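Local coordinates for protein fatty acid amide hydrolase (Candida albicans, PDB 6KVR) that probably hydrolyses monocarboxylic acid amides to the free acid and ammonium, as an amidase-signature serine hydrolase of the fatty acid amide hydrolase type, at residues A[251-256]-A[486-491]; A[391-396]-A[479-484]; A[257-262]-A[492-497]; A[274-279]-A[551-556]. All blocks are in the same frame, centred on the assembly; numbering follows the deposited sequence.

Contact 1 of 4, residues A[251-256]-A[486-491]; sequences GSDIGG and LWNILD
Asn488 points its side chain from helix 482-490 toward the end of strand 248-253 and the turn beyond it, where its amide meets the carboxylate of Asp253. The two side chains cross at about a right angle, yet their flat ends are turned only 33° apart. ND2 of Asn488 donates to OD1 of Asp253 at 3.0 Å, in the plane of its own amide and nearly in line with the C-O bond of the acceptor; at 172° the bond is almost straight. Asp253 reaches this point because its CG stands anti to the backbone N (chi1 -168°). The same OD1 takes a weak bond from Gly256 N, while OD2 is held by a salt bridge to Arg259 and by Ile258 N, so both carboxylate oxygens brace the turn. A buried aspartate with so many donors is probably kept ionised. The second N-H of Asn488 is used as well: water 1 lies 2.8 Å from ND2 and gives a proton to Asp253 O, also at 2.8 Å. Amide and water thus tie side chain and main chain of one residue together.

OD1 of Asn488 rests 3.1 Å from Gly255 CA, against the backbone. Both glycines suit their places: Gly255 and Gly256 have positive phi, and at Gly256 a CB would collide with the preceding carbonyl oxygen. Gly255 O is held by Thr484. This glycine-rich turn, with Ile254, Gly255 and Gly256 predicted to bind substrate just before the predicted nucleophile Ser257, is the hallmark of the amidase-signature active site, where it is expected to shape the oxyanion hole.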
# COMPACT_ATOMS: atom_id res chain seq x y z
N GLY A 251 -3.14 -6.63 -19.46
CA GLY A 251 -4.04 -5.50 -19.35
C GLY A 251 -3.91 -4.79 -18.01
O GLY A 251 -2.99 -5.04 -17.24
N SER A 252 -4.85 -3.89 -17.73
CA SER A 252 -4.92 -3.18 -16.47
C SER A 252 -6.37 -3.16 -16.03
O SER A 252 -7.28 -3.37 -16.84
CB SER A 252 -4.36 -1.76 -16.59
OG SER A 252 -5.18 -1.00 -17.47
N ASP A 253 -6.59 -2.91 -14.74
CA ASP A 253 -7.92 -3.13 -14.16
C ASP A 253 -8.10 -2.15 -13.01
O ASP A 253 -7.48 -2.26 -11.95
CB ASP A 253 -8.10 -4.58 -13.71
CG ASP A 253 -9.57 -4.94 -13.36
OD1 ASP A 253 -10.20 -4.23 -12.53
OD2 ASP A 253 -10.09 -5.96 -13.89
N ILE A 254 -8.85 -1.12 -13.30
CA ILE A 254 -9.65 -0.37 -12.36
C ILE A 254 -11.06 -0.62 -12.87
O ILE A 254 -11.26 -0.78 -14.09
CB ILE A 254 -9.25 1.13 -12.39
CG1 ILE A 254 -9.20 1.75 -10.99
CG2 ILE A 254 -10.14 1.94 -13.32
CD1 ILE A 254 -8.60 3.20 -10.96
N GLY A 255 -12.02 -0.78 -11.97
CA GLY A 255 -13.41 -0.97 -12.40
C GLY A 255 -13.76 -2.28 -13.11
O GLY A 255 -14.96 -2.55 -13.29
N GLY A 256 -12.78 -3.08 -13.54
CA GLY A 256 -13.10 -4.35 -14.18
C GLY A 256 -12.45 -4.56 -15.53
O GLY A 256 -12.82 -5.48 -16.26
N LEU A 486 -16.83 -3.75 -7.29
CA LEU A 486 -16.79 -4.13 -5.87
C LEU A 486 -15.41 -4.64 -5.47
O LEU A 486 -14.88 -4.27 -4.42
CB LEU A 486 -17.85 -5.20 -5.59
CG LEU A 486 -17.83 -5.81 -4.19
CD1 LEU A 486 -18.14 -4.75 -3.13
CD2 LEU A 486 -18.75 -7.06 -4.07
N TRP A 487 -14.82 -5.51 -6.29
CA TRP A 487 -13.51 -6.05 -5.94
C TRP A 487 -12.37 -5.06 -6.18
O TRP A 487 -11.25 -5.30 -5.71
CB TRP A 487 -13.29 -7.37 -6.71
CG TRP A 487 -14.51 -8.23 -6.55
CD1 TRP A 487 -15.41 -8.55 -7.51
CD2 TRP A 487 -15.00 -8.81 -5.32
NE1 TRP A 487 -16.41 -9.32 -6.97
CE2 TRP A 487 -16.19 -9.49 -5.63
CE3 TRP A 487 -14.54 -8.84 -4.00
CZ2 TRP A 487 -16.93 -10.19 -4.66
CZ3 TRP A 487 -15.28 -9.54 -3.03
CH2 TRP A 487 -16.46 -10.19 -3.38
N ASN A 488 -12.63 -3.93 -6.86
CA ASN A 488 -11.61 -2.89 -6.91
C ASN A 488 -11.56 -2.09 -5.62
O ASN A 488 -10.47 -1.78 -5.12
CB ASN A 488 -11.85 -1.95 -8.09
CG ASN A 488 -11.70 -2.65 -9.42
OD1 ASN A 488 -12.69 -2.96 -10.08
ND2 ASN A 488 -10.46 -2.92 -9.81
N ILE A 489 -12.71 -1.74 -5.06
CA ILE A 489 -12.67 -0.96 -3.82
C ILE A 489 -12.23 -1.85 -2.66
O ILE A 489 -11.50 -1.40 -1.78
CB ILE A 489 -14.01 -0.23 -3.55
CG1 ILE A 489 -13.85 0.71 -2.37
CG2 ILE A 489 -15.16 -1.21 -3.29
CD1 ILE A 489 -15.12 1.52 -2.04
N LEU A 490 -12.61 -3.13 -2.66
CA LEU A 490 -12.10 -4.04 -1.63
C LEU A 490 -10.66 -4.45 -1.88
O LEU A 490 -9.97 -4.86 -0.94
CB LEU A 490 -12.97 -5.30 -1.54
CG LEU A 490 -14.45 -5.12 -1.18
CD1 LEU A 490 -15.24 -6.44 -1.28
CD2 LEU A 490 -14.63 -4.49 0.19
N ASP A 491 -10.18 -4.35 -3.13
CA ASP A 491 -8.85 -4.82 -3.54
C ASP A 491 -8.63 -6.30 -3.20
O ASP A 491 -7.60 -6.69 -2.64
CB ASP A 491 -7.73 -3.97 -2.93
CG ASP A 491 -6.36 -4.25 -3.58
OD1 ASP A 491 -5.32 -3.92 -2.96
OD2 ASP A 491 -6.32 -4.83 -4.69
O HOH W 1 -7.80 -2.12 -9.18

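Contact 2 of 4, residues A[391-396]-A[479-484]; sequences TVHKMY and YNWSYT
Trp481, the N-cap residue of helix 482-490, sets its CB beside His393 and its indole against Tyr396, both on helix 385-397. The CB comes first, 4.3 Å from His393 NE2 and at the edge of the imidazole, close to the ring plane. From there CG turns away from the carbonyl carbon (chi1 -58°), which carries the indole toward the helix. The six-membered ring follows: CE3 lies 4.0 Å and CZ3 3.9 Å from CE2 of Tyr396, an apolar touch between carbons. The ring planes of Tyr396 and Trp481 are inclined by 58°, an oblique meeting, with centroids 5.8 Å apart.

His393, Tyr396 and Trp481 form an aromatic cluster, one that joins helix 385-397 to the start of helix 482-490 beside the predicted substrate site of this amidase-family enzyme. Tyr396 serves both sides, since its hydroxyl borders Gly255 while its ring carbon CE2 meets the indole and also sits over the centre of the His393 ring.

Histidine suits its position because it combines a flat packing surface with two polar nitrogens. ND1 is bonded to Tyr389 O, one turn earlier, while NE2 contacts water 2 at 2.8 Å. That water donates to Tyr479 O and accepts from Trp481 N, bridging the helix to the backbone ahead of the indole. Next to it Asn480 makes an Asx turn, its OD1 receiving Ser482 N at 3.0 Å from above the carbonyl plane.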
# COMPACT_ATOMS: atom_id res chain seq x y z
N THR A 391 -19.30 4.77 -3.23
CA THR A 391 -18.01 5.27 -2.80
C THR A 391 -16.98 5.15 -3.92
O THR A 391 -16.23 6.10 -4.20
CB THR A 391 -17.52 4.54 -1.54
OG1 THR A 391 -18.49 4.70 -0.50
CG2 THR A 391 -16.18 5.13 -1.08
N VAL A 392 -16.93 4.00 -4.59
CA VAL A 392 -15.89 3.84 -5.59
C VAL A 392 -16.17 4.73 -6.80
O VAL A 392 -15.24 5.30 -7.39
CB VAL A 392 -15.71 2.36 -5.99
CG1 VAL A 392 -16.78 1.88 -6.99
CG2 VAL A 392 -14.27 2.15 -6.53
N HIS A 393 -17.44 4.94 -7.14
CA HIS A 393 -17.71 5.81 -8.28
C HIS A 393 -17.46 7.28 -7.94
O HIS A 393 -17.10 8.05 -8.84
CB HIS A 393 -19.12 5.58 -8.81
CG HIS A 393 -19.22 4.35 -9.66
ND1 HIS A 393 -18.97 3.09 -9.16
CD2 HIS A 393 -19.40 4.19 -10.99
CE1 HIS A 393 -19.06 2.20 -10.14
NE2 HIS A 393 -19.32 2.85 -11.26
N LYS A 394 -17.63 7.69 -6.68
CA LYS A 394 -17.20 9.03 -6.30
C LYS A 394 -15.69 9.15 -6.44
O LYS A 394 -15.18 10.17 -6.91
CB LYS A 394 -17.61 9.34 -4.85
CG LYS A 394 -19.09 9.63 -4.62
CD LYS A 394 -19.32 9.94 -3.13
CE LYS A 394 -20.80 10.08 -2.76
NZ LYS A 394 -21.03 9.64 -1.33
N MSE A 395 -14.96 8.09 -6.05
CA MSE A 395 -13.49 8.08 -6.04
C MSE A 395 -12.95 8.28 -7.44
O MSE A 395 -11.94 8.95 -7.62
CB MSE A 395 -12.94 6.75 -5.48
CG MSE A 395 -12.86 6.65 -3.96
SE MSE A 395 -12.34 4.82 -3.38
CE MSE A 395 -12.00 5.15 -1.50
N TYR A 396 -13.63 7.69 -8.43
CA TYR A 396 -13.17 7.80 -9.81
C TYR A 396 -13.05 9.25 -10.24
O TYR A 396 -12.12 9.61 -10.97
CB TYR A 396 -14.11 7.06 -10.77
CG TYR A 396 -14.07 5.56 -10.65
CD1 TYR A 396 -12.91 4.91 -10.27
CD2 TYR A 396 -15.20 4.79 -10.95
CE1 TYR A 396 -12.88 3.52 -10.15
CE2 TYR A 396 -15.18 3.40 -10.84
CZ TYR A 396 -14.01 2.78 -10.45
OH TYR A 396 -13.98 1.41 -10.33
N TYR A 479 -23.38 -0.03 -18.82
CA TYR A 479 -23.51 1.09 -17.90
C TYR A 479 -23.19 0.75 -16.45
O TYR A 479 -22.69 1.61 -15.72
CB TYR A 479 -24.93 1.65 -17.95
CG TYR A 479 -25.44 1.91 -19.36
CD1 TYR A 479 -25.11 3.09 -20.03
CD2 TYR A 479 -26.23 0.99 -20.01
CE1 TYR A 479 -25.55 3.33 -21.32
CE2 TYR A 479 -26.69 1.21 -21.30
CZ TYR A 479 -26.35 2.39 -21.94
OH TYR A 479 -26.80 2.60 -23.21
N ASN A 480 -23.48 -0.47 -16.01
CA ASN A 480 -23.32 -0.86 -14.61
C ASN A 480 -22.06 -1.70 -14.43
O ASN A 480 -21.95 -2.80 -14.98
CB ASN A 480 -24.53 -1.66 -14.14
CG ASN A 480 -24.28 -2.33 -12.82
OD1 ASN A 480 -23.83 -1.69 -11.87
ND2 ASN A 480 -24.52 -3.62 -12.76
N TRP A 481 -21.13 -1.20 -13.61
CA TRP A 481 -19.90 -1.91 -13.28
C TRP A 481 -19.95 -2.62 -11.91
O TRP A 481 -18.91 -3.12 -11.45
CB TRP A 481 -18.73 -0.94 -13.27
CG TRP A 481 -18.45 -0.18 -14.52
CD1 TRP A 481 -19.17 -0.19 -15.69
CD2 TRP A 481 -17.37 0.74 -14.73
NE1 TRP A 481 -18.60 0.66 -16.61
CE2 TRP A 481 -17.49 1.25 -16.04
CE3 TRP A 481 -16.30 1.18 -13.93
CZ2 TRP A 481 -16.58 2.16 -16.59
CZ3 TRP A 481 -15.40 2.10 -14.46
CH2 TRP A 481 -15.54 2.57 -15.79
N SER A 482 -21.11 -2.67 -11.25
CA SER A 482 -21.12 -3.04 -9.83
C SER A 482 -20.49 -4.41 -9.58
O SER A 482 -19.86 -4.62 -8.53
CB SER A 482 -22.56 -3.01 -9.29
OG SER A 482 -23.37 -3.95 -9.98
N TYR A 483 -20.62 -5.35 -10.53
CA TYR A 483 -20.15 -6.71 -10.29
C TYR A 483 -18.63 -6.81 -10.31
O TYR A 483 -18.06 -7.68 -9.62
CB TYR A 483 -20.79 -7.67 -11.31
CG TYR A 483 -22.19 -8.06 -10.87
CD1 TYR A 483 -22.39 -9.04 -9.90
CD2 TYR A 483 -23.31 -7.39 -11.36
CE1 TYR A 483 -23.67 -9.37 -9.48
CE2 TYR A 483 -24.59 -7.71 -10.94
CZ TYR A 483 -24.77 -8.70 -10.01
OH TYR A 483 -26.04 -9.01 -9.60
N THR A 484 -17.94 -5.93 -11.04
CA THR A 484 -16.47 -5.91 -11.00
C THR A 484 -15.93 -4.83 -10.07
O THR A 484 -14.92 -5.06 -9.38
CB THR A 484 -15.87 -5.67 -12.39
OG1 THR A 484 -16.58 -4.62 -13.05
CG2 THR A 484 -15.88 -6.96 -13.24
O HOH W 2 -21.15 1.71 -12.99

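Contact 3 of 4, residues A[257-262]-A[492-497]; sequences SIRAPA and FPTLSF
Arg259 and Ser496 meet where the first turn of helix 259-265 lies on strand 494-499, and their CB atoms are 3.6 Å apart. Ser496 holds its OG anti to the backbone N (chi1 -178°), a conformation that brings the hydroxyl beneath the helix, where it donates to Arg259 O at 3.0 Å. The donor sits 26° out of the carbonyl plane. The methyl of Ala262, one turn nearly completed along the helix, approaches the same hydroxyl to 4.1 Å. Small residues suit this interface, for the helix and strand backbones come within 5.1 Å between the CA atoms of Arg259 and Ser496.

The side chain of Arg259 runs along the strand toward Thr494. It is extended at chi2 and then bends at chi3 (-51°), so that CD passes 3.3 Å from Thr494 O and NE lies 3.4 Å from Thr494 CG2. The arrangement packs a helix on the central mixed sheet of the amidase fold, and that helix begins just after Ser257, the predicted acyl-ester nucleophile.

The threonine is branched to advantage: CG2, anti to the backbone N, is turned to the arginine, whereas OG1 is engaged with Ser546 on the neighbouring strand. The two side chains cross at about a right angle, and CG2 meets the guanidinium obliquely. Beyond that methyl the guanidinium is held by further polar partners, with NE bonded to Gln544 OE1 on the neighbouring strand and NH2 in a weak bond to Thr484 O.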
# COMPACT_ATOMS: atom_id res chain seq x y z
N SER A 257 -11.45 -3.74 -15.87
CA SER A 257 -10.93 -3.71 -17.23
C SER A 257 -10.04 -4.91 -17.59
O SER A 257 -9.62 -4.98 -18.74
CB SER A 257 -10.16 -2.40 -17.46
OG SER A 257 -10.97 -1.28 -17.12
N ILE A 258 -9.73 -5.84 -16.68
CA ILE A 258 -9.19 -7.15 -17.07
C ILE A 258 -10.27 -8.22 -17.07
O ILE A 258 -10.44 -8.95 -18.05
CB ILE A 258 -8.02 -7.58 -16.15
CG1 ILE A 258 -6.77 -6.74 -16.38
CG2 ILE A 258 -7.70 -9.05 -16.38
CD1 ILE A 258 -5.70 -6.97 -15.31
N ARG A 259 -11.02 -8.30 -15.98
CA ARG A 259 -11.97 -9.39 -15.80
C ARG A 259 -13.12 -9.33 -16.79
O ARG A 259 -13.54 -10.37 -17.30
CB ARG A 259 -12.45 -9.37 -14.37
CG ARG A 259 -11.20 -9.33 -13.56
CD ARG A 259 -11.36 -9.61 -12.15
NE ARG A 259 -12.39 -8.85 -11.47
CZ ARG A 259 -12.39 -7.54 -11.30
NH1 ARG A 259 -11.50 -6.77 -11.87
NH2 ARG A 259 -13.28 -7.00 -10.48
N ALA A 260 -13.65 -8.13 -17.09
CA ALA A 260 -14.79 -8.06 -18.00
C ALA A 260 -14.43 -8.47 -19.42
O ALA A 260 -15.11 -9.35 -19.97
CB ALA A 260 -15.43 -6.66 -17.96
N PRO A 261 -13.39 -7.90 -20.07
CA PRO A 261 -13.05 -8.39 -21.42
C PRO A 261 -12.77 -9.88 -21.45
O PRO A 261 -13.16 -10.56 -22.41
CB PRO A 261 -11.80 -7.58 -21.79
CG PRO A 261 -11.74 -6.44 -20.82
CD PRO A 261 -12.46 -6.85 -19.60
N ALA A 262 -12.08 -10.41 -20.43
CA ALA A 262 -11.86 -11.85 -20.37
C ALA A 262 -13.19 -12.60 -20.39
O ALA A 262 -13.42 -13.47 -21.24
CB ALA A 262 -11.05 -12.22 -19.13
N PHE A 492 -9.60 -7.14 -3.58
CA PHE A 492 -9.41 -8.58 -3.43
C PHE A 492 -8.92 -9.18 -4.74
O PHE A 492 -9.42 -8.82 -5.81
CB PHE A 492 -10.73 -9.28 -3.03
CG PHE A 492 -11.14 -9.10 -1.58
CD1 PHE A 492 -10.57 -8.13 -0.78
CD2 PHE A 492 -12.12 -9.93 -1.02
CE1 PHE A 492 -10.96 -7.96 0.56
CE2 PHE A 492 -12.50 -9.78 0.32
CZ PHE A 492 -11.92 -8.79 1.11
N PRO A 493 -7.94 -10.09 -4.73
CA PRO A 493 -7.53 -10.71 -6.00
C PRO A 493 -8.68 -11.55 -6.56
O PRO A 493 -9.33 -12.31 -5.83
CB PRO A 493 -6.33 -11.57 -5.61
CG PRO A 493 -6.54 -11.88 -4.16
CD PRO A 493 -7.30 -10.71 -3.57
N THR A 494 -8.97 -11.36 -7.85
CA THR A 494 -10.16 -11.92 -8.47
C THR A 494 -9.82 -12.53 -9.82
O THR A 494 -9.32 -11.84 -10.72
CB THR A 494 -11.26 -10.86 -8.62
OG1 THR A 494 -11.55 -10.31 -7.33
CG2 THR A 494 -12.54 -11.46 -9.23
N LEU A 495 -10.12 -13.81 -9.97
CA LEU A 495 -9.96 -14.51 -11.24
C LEU A 495 -11.27 -14.48 -12.01
O LEU A 495 -12.32 -14.84 -11.48
CB LEU A 495 -9.52 -15.96 -10.99
CG LEU A 495 -9.59 -16.97 -12.14
CD1 LEU A 495 -8.53 -16.66 -13.18
CD2 LEU A 495 -9.40 -18.40 -11.61
N SER A 496 -11.20 -14.02 -13.25
CA SER A 496 -12.31 -14.17 -14.19
C SER A 496 -12.03 -15.41 -15.04
O SER A 496 -10.99 -15.47 -15.71
CB SER A 496 -12.46 -12.92 -15.06
OG SER A 496 -13.56 -13.03 -15.94
N PHE A 497 -12.93 -16.39 -15.00
CA PHE A 497 -12.70 -17.68 -15.65
C PHE A 497 -13.91 -18.12 -16.47
O PHE A 497 -15.06 -17.94 -16.03
CB PHE A 497 -12.33 -18.77 -14.61
CG PHE A 497 -13.49 -19.23 -13.74
CD1 PHE A 497 -13.80 -18.57 -12.56
CD2 PHE A 497 -14.25 -20.33 -14.11
CE1 PHE A 497 -14.86 -19.00 -11.76
CE2 PHE A 497 -15.31 -20.77 -13.32
CZ PHE A 497 -15.61 -20.10 -12.14

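Contact 4 of 4, residues A[274-279]-A[551-556]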
# COMPACT_ATOMS: atom_id res chain seq x y z
N THR A 274 -3.40 -5.26 -5.37
CA THR A 274 -2.57 -4.13 -5.76
C THR A 274 -1.14 -4.30 -5.27
O THR A 274 -0.88 -4.97 -4.26
CB THR A 274 -3.12 -2.81 -5.22
OG1 THR A 274 -3.27 -2.90 -3.80
CG2 THR A 274 -4.47 -2.45 -5.87
N LYS A 275 -0.21 -3.71 -6.02
CA LYS A 275 1.19 -3.53 -5.67
C LYS A 275 2.01 -4.81 -5.79
O LYS A 275 3.09 -4.90 -5.23
CB LYS A 275 1.35 -2.92 -4.27
CG LYS A 275 0.55 -1.62 -4.11
CD LYS A 275 -0.17 -1.57 -2.76
CE LYS A 275 0.57 -0.68 -1.73
NZ LYS A 275 0.21 -0.95 -0.28
N ARG A 276 1.54 -5.80 -6.54
CA ARG A 276 2.39 -6.93 -6.89
C ARG A 276 2.99 -6.77 -8.29
O ARG A 276 4.18 -7.01 -8.48
CB ARG A 276 1.59 -8.23 -6.79
CG ARG A 276 0.96 -8.48 -5.43
CD ARG A 276 0.55 -9.95 -5.22
NE ARG A 276 1.67 -10.81 -4.87
CZ ARG A 276 1.55 -12.04 -4.38
NH1 ARG A 276 0.37 -12.58 -4.13
NH2 ARG A 276 2.66 -12.76 -4.17
N ILE A 277 2.18 -6.33 -9.25
CA ILE A 277 2.60 -6.10 -10.62
C ILE A 277 2.68 -4.58 -10.83
O ILE A 277 1.78 -3.86 -10.41
CB ILE A 277 1.63 -6.77 -11.62
CG1 ILE A 277 1.86 -8.29 -11.63
CG2 ILE A 277 1.85 -6.31 -13.02
CD1 ILE A 277 1.32 -9.01 -10.46
N SER A 278 3.77 -4.11 -11.44
CA SER A 278 3.94 -2.67 -11.63
C SER A 278 2.99 -2.09 -12.68
O SER A 278 2.76 -2.68 -13.74
CB SER A 278 5.37 -2.36 -12.05
OG SER A 278 5.54 -0.96 -12.22
N VAL A 279 2.45 -0.90 -12.38
CA VAL A 279 1.75 -0.08 -13.37
C VAL A 279 2.57 1.14 -13.77
O VAL A 279 2.07 2.00 -14.50
CB VAL A 279 0.35 0.35 -12.89
CG1 VAL A 279 -0.54 -0.87 -12.64
CG2 VAL A 279 0.45 1.22 -11.64
N PHE A 551 -3.70 -13.27 -1.34
CA PHE A 551 -3.75 -14.72 -1.53
C PHE A 551 -4.02 -15.09 -2.99
O PHE A 551 -4.74 -16.04 -3.27
CB PHE A 551 -4.81 -15.33 -0.61
CG PHE A 551 -4.39 -15.37 0.85
CD1 PHE A 551 -4.33 -14.20 1.61
CD2 PHE A 551 -4.04 -16.57 1.46
CE1 PHE A 551 -3.95 -14.22 2.95
CE2 PHE A 551 -3.66 -16.61 2.82
CZ PHE A 551 -3.62 -15.43 3.56
N ASP A 552 -3.44 -14.30 -3.91
CA ASP A 552 -3.57 -14.55 -5.35
C ASP A 552 -3.20 -15.98 -5.73
O ASP A 552 -3.79 -16.57 -6.64
CB ASP A 552 -2.66 -13.59 -6.14
CG ASP A 552 -2.77 -12.15 -5.67
OD1 ASP A 552 -2.51 -11.84 -4.49
OD2 ASP A 552 -3.11 -11.32 -6.52
N GLU A 553 -2.17 -16.53 -5.08
CA GLU A 553 -1.68 -17.86 -5.42
C GLU A 553 -2.77 -18.90 -5.21
O GLU A 553 -3.02 -19.74 -6.08
CB GLU A 553 -0.43 -18.19 -4.60
CG GLU A 553 0.77 -17.29 -4.93
CD GLU A 553 0.90 -16.08 -3.98
OE1 GLU A 553 -0.13 -15.54 -3.51
OE2 GLU A 553 2.05 -15.68 -3.70
N GLU A 554 -3.47 -18.82 -4.08
CA GLU A 554 -4.58 -19.73 -3.81
C GLU A 554 -5.72 -19.53 -4.81
O GLU A 554 -6.39 -20.51 -5.18
CB GLU A 554 -5.10 -19.53 -2.38
CG GLU A 554 -4.25 -20.19 -1.30
CD GLU A 554 -3.06 -19.33 -0.90
OE1 GLU A 554 -2.28 -19.74 -0.01
OE2 GLU A 554 -2.90 -18.23 -1.50
N VAL A 555 -5.96 -18.29 -5.24
CA VAL A 555 -7.03 -18.04 -6.21
C VAL A 555 -6.78 -18.83 -7.48
O VAL A 555 -7.66 -19.54 -7.96
CB VAL A 555 -7.16 -16.53 -6.51
CG1 VAL A 555 -8.09 -16.33 -7.70
CG2 VAL A 555 -7.66 -15.75 -5.28
N LEU A 556 -5.56 -18.73 -8.02
CA LEU A 556 -5.23 -19.43 -9.26
C LEU A 556 -5.23 -20.94 -9.06
O LEU A 556 -5.65 -21.69 -9.95
CB LEU A 556 -3.88 -18.96 -9.80
CG LEU A 556 -3.89 -17.52 -10.31
CD1 LEU A 556 -2.63 -17.15 -11.12
CD2 LEU A 556 -5.14 -17.27 -11.13
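Arg276 presents the edge of its guanidinium to two acidic side chains at the beginning of helix 552-565. With Glu553 it makes an end-on pair, NH1 to OE1 at 3.1 Å and NH2 to OE2 at 3.0 Å, one nitrogen for each oxygen. NH1 uses its other hydrogen on Asp552 OD1, also at 3.0 Å. OE1 and OD1 both lie near the guanidinium plane, as arginine donors require, but the acceptors are met from above: the guanidinium is turned 59° from the carboxylate of Glu553 and 82° from that of Asp552. Asp552 approaches from the opposite direction to the arginine, while Glu553 crosses it at a slant.

Torsions bring the three groups together. The arginine chain is stretched at chi2 and bent at chi3, and Glu553 folds at chi2 (95°), which turns its carboxylate toward the arginine although its CB does not point there. Glutamate has the length needed for this detour, whereas the shorter aspartate already faces the loop.

In the next shell, Thr273 OG1 bonds to Asp552 OD1 and helps to set its carboxylate, and Arg332 forms a second salt bridge to Glu553 OE1. Met329 O takes a weak bond from Arg276 NH2. Segment 274-279 belongs to the loop between strands 268-271 and 295-300, and Lys275 within it packs on Lys275 of the second subunit.

If both acids are ionised, as their bonds to arginine suggest, the cluster probably carries excess negative charge, which Arg332, shared with Glu554, would partly offset; the bonds joining loop to helix are charge-assisted.

Following the chain from its N terminus, strand 248-253 and the turn after it enter contact 1, helix 259-265 contact 3 and the loop 274-279 contact 4, and their partners come in the same order from helix 482-490, strand 494-499 and helix 552-565. Contacts 1, 3 and 4 therefore cross one another, closing long loops between segments 230, 230 and 272 residues apart. Contact 2, its segments 83 residues apart, closes a shorter loop nested inside all three. Asp253 with Arg259 joins contacts 1 and 3, Gly255 with Thr484 joins 1 and 2, and Pro493 on Asp552 joins 3 and 4. Together they tie the predicted catalytic turn, the central sheet and the C-terminal helix.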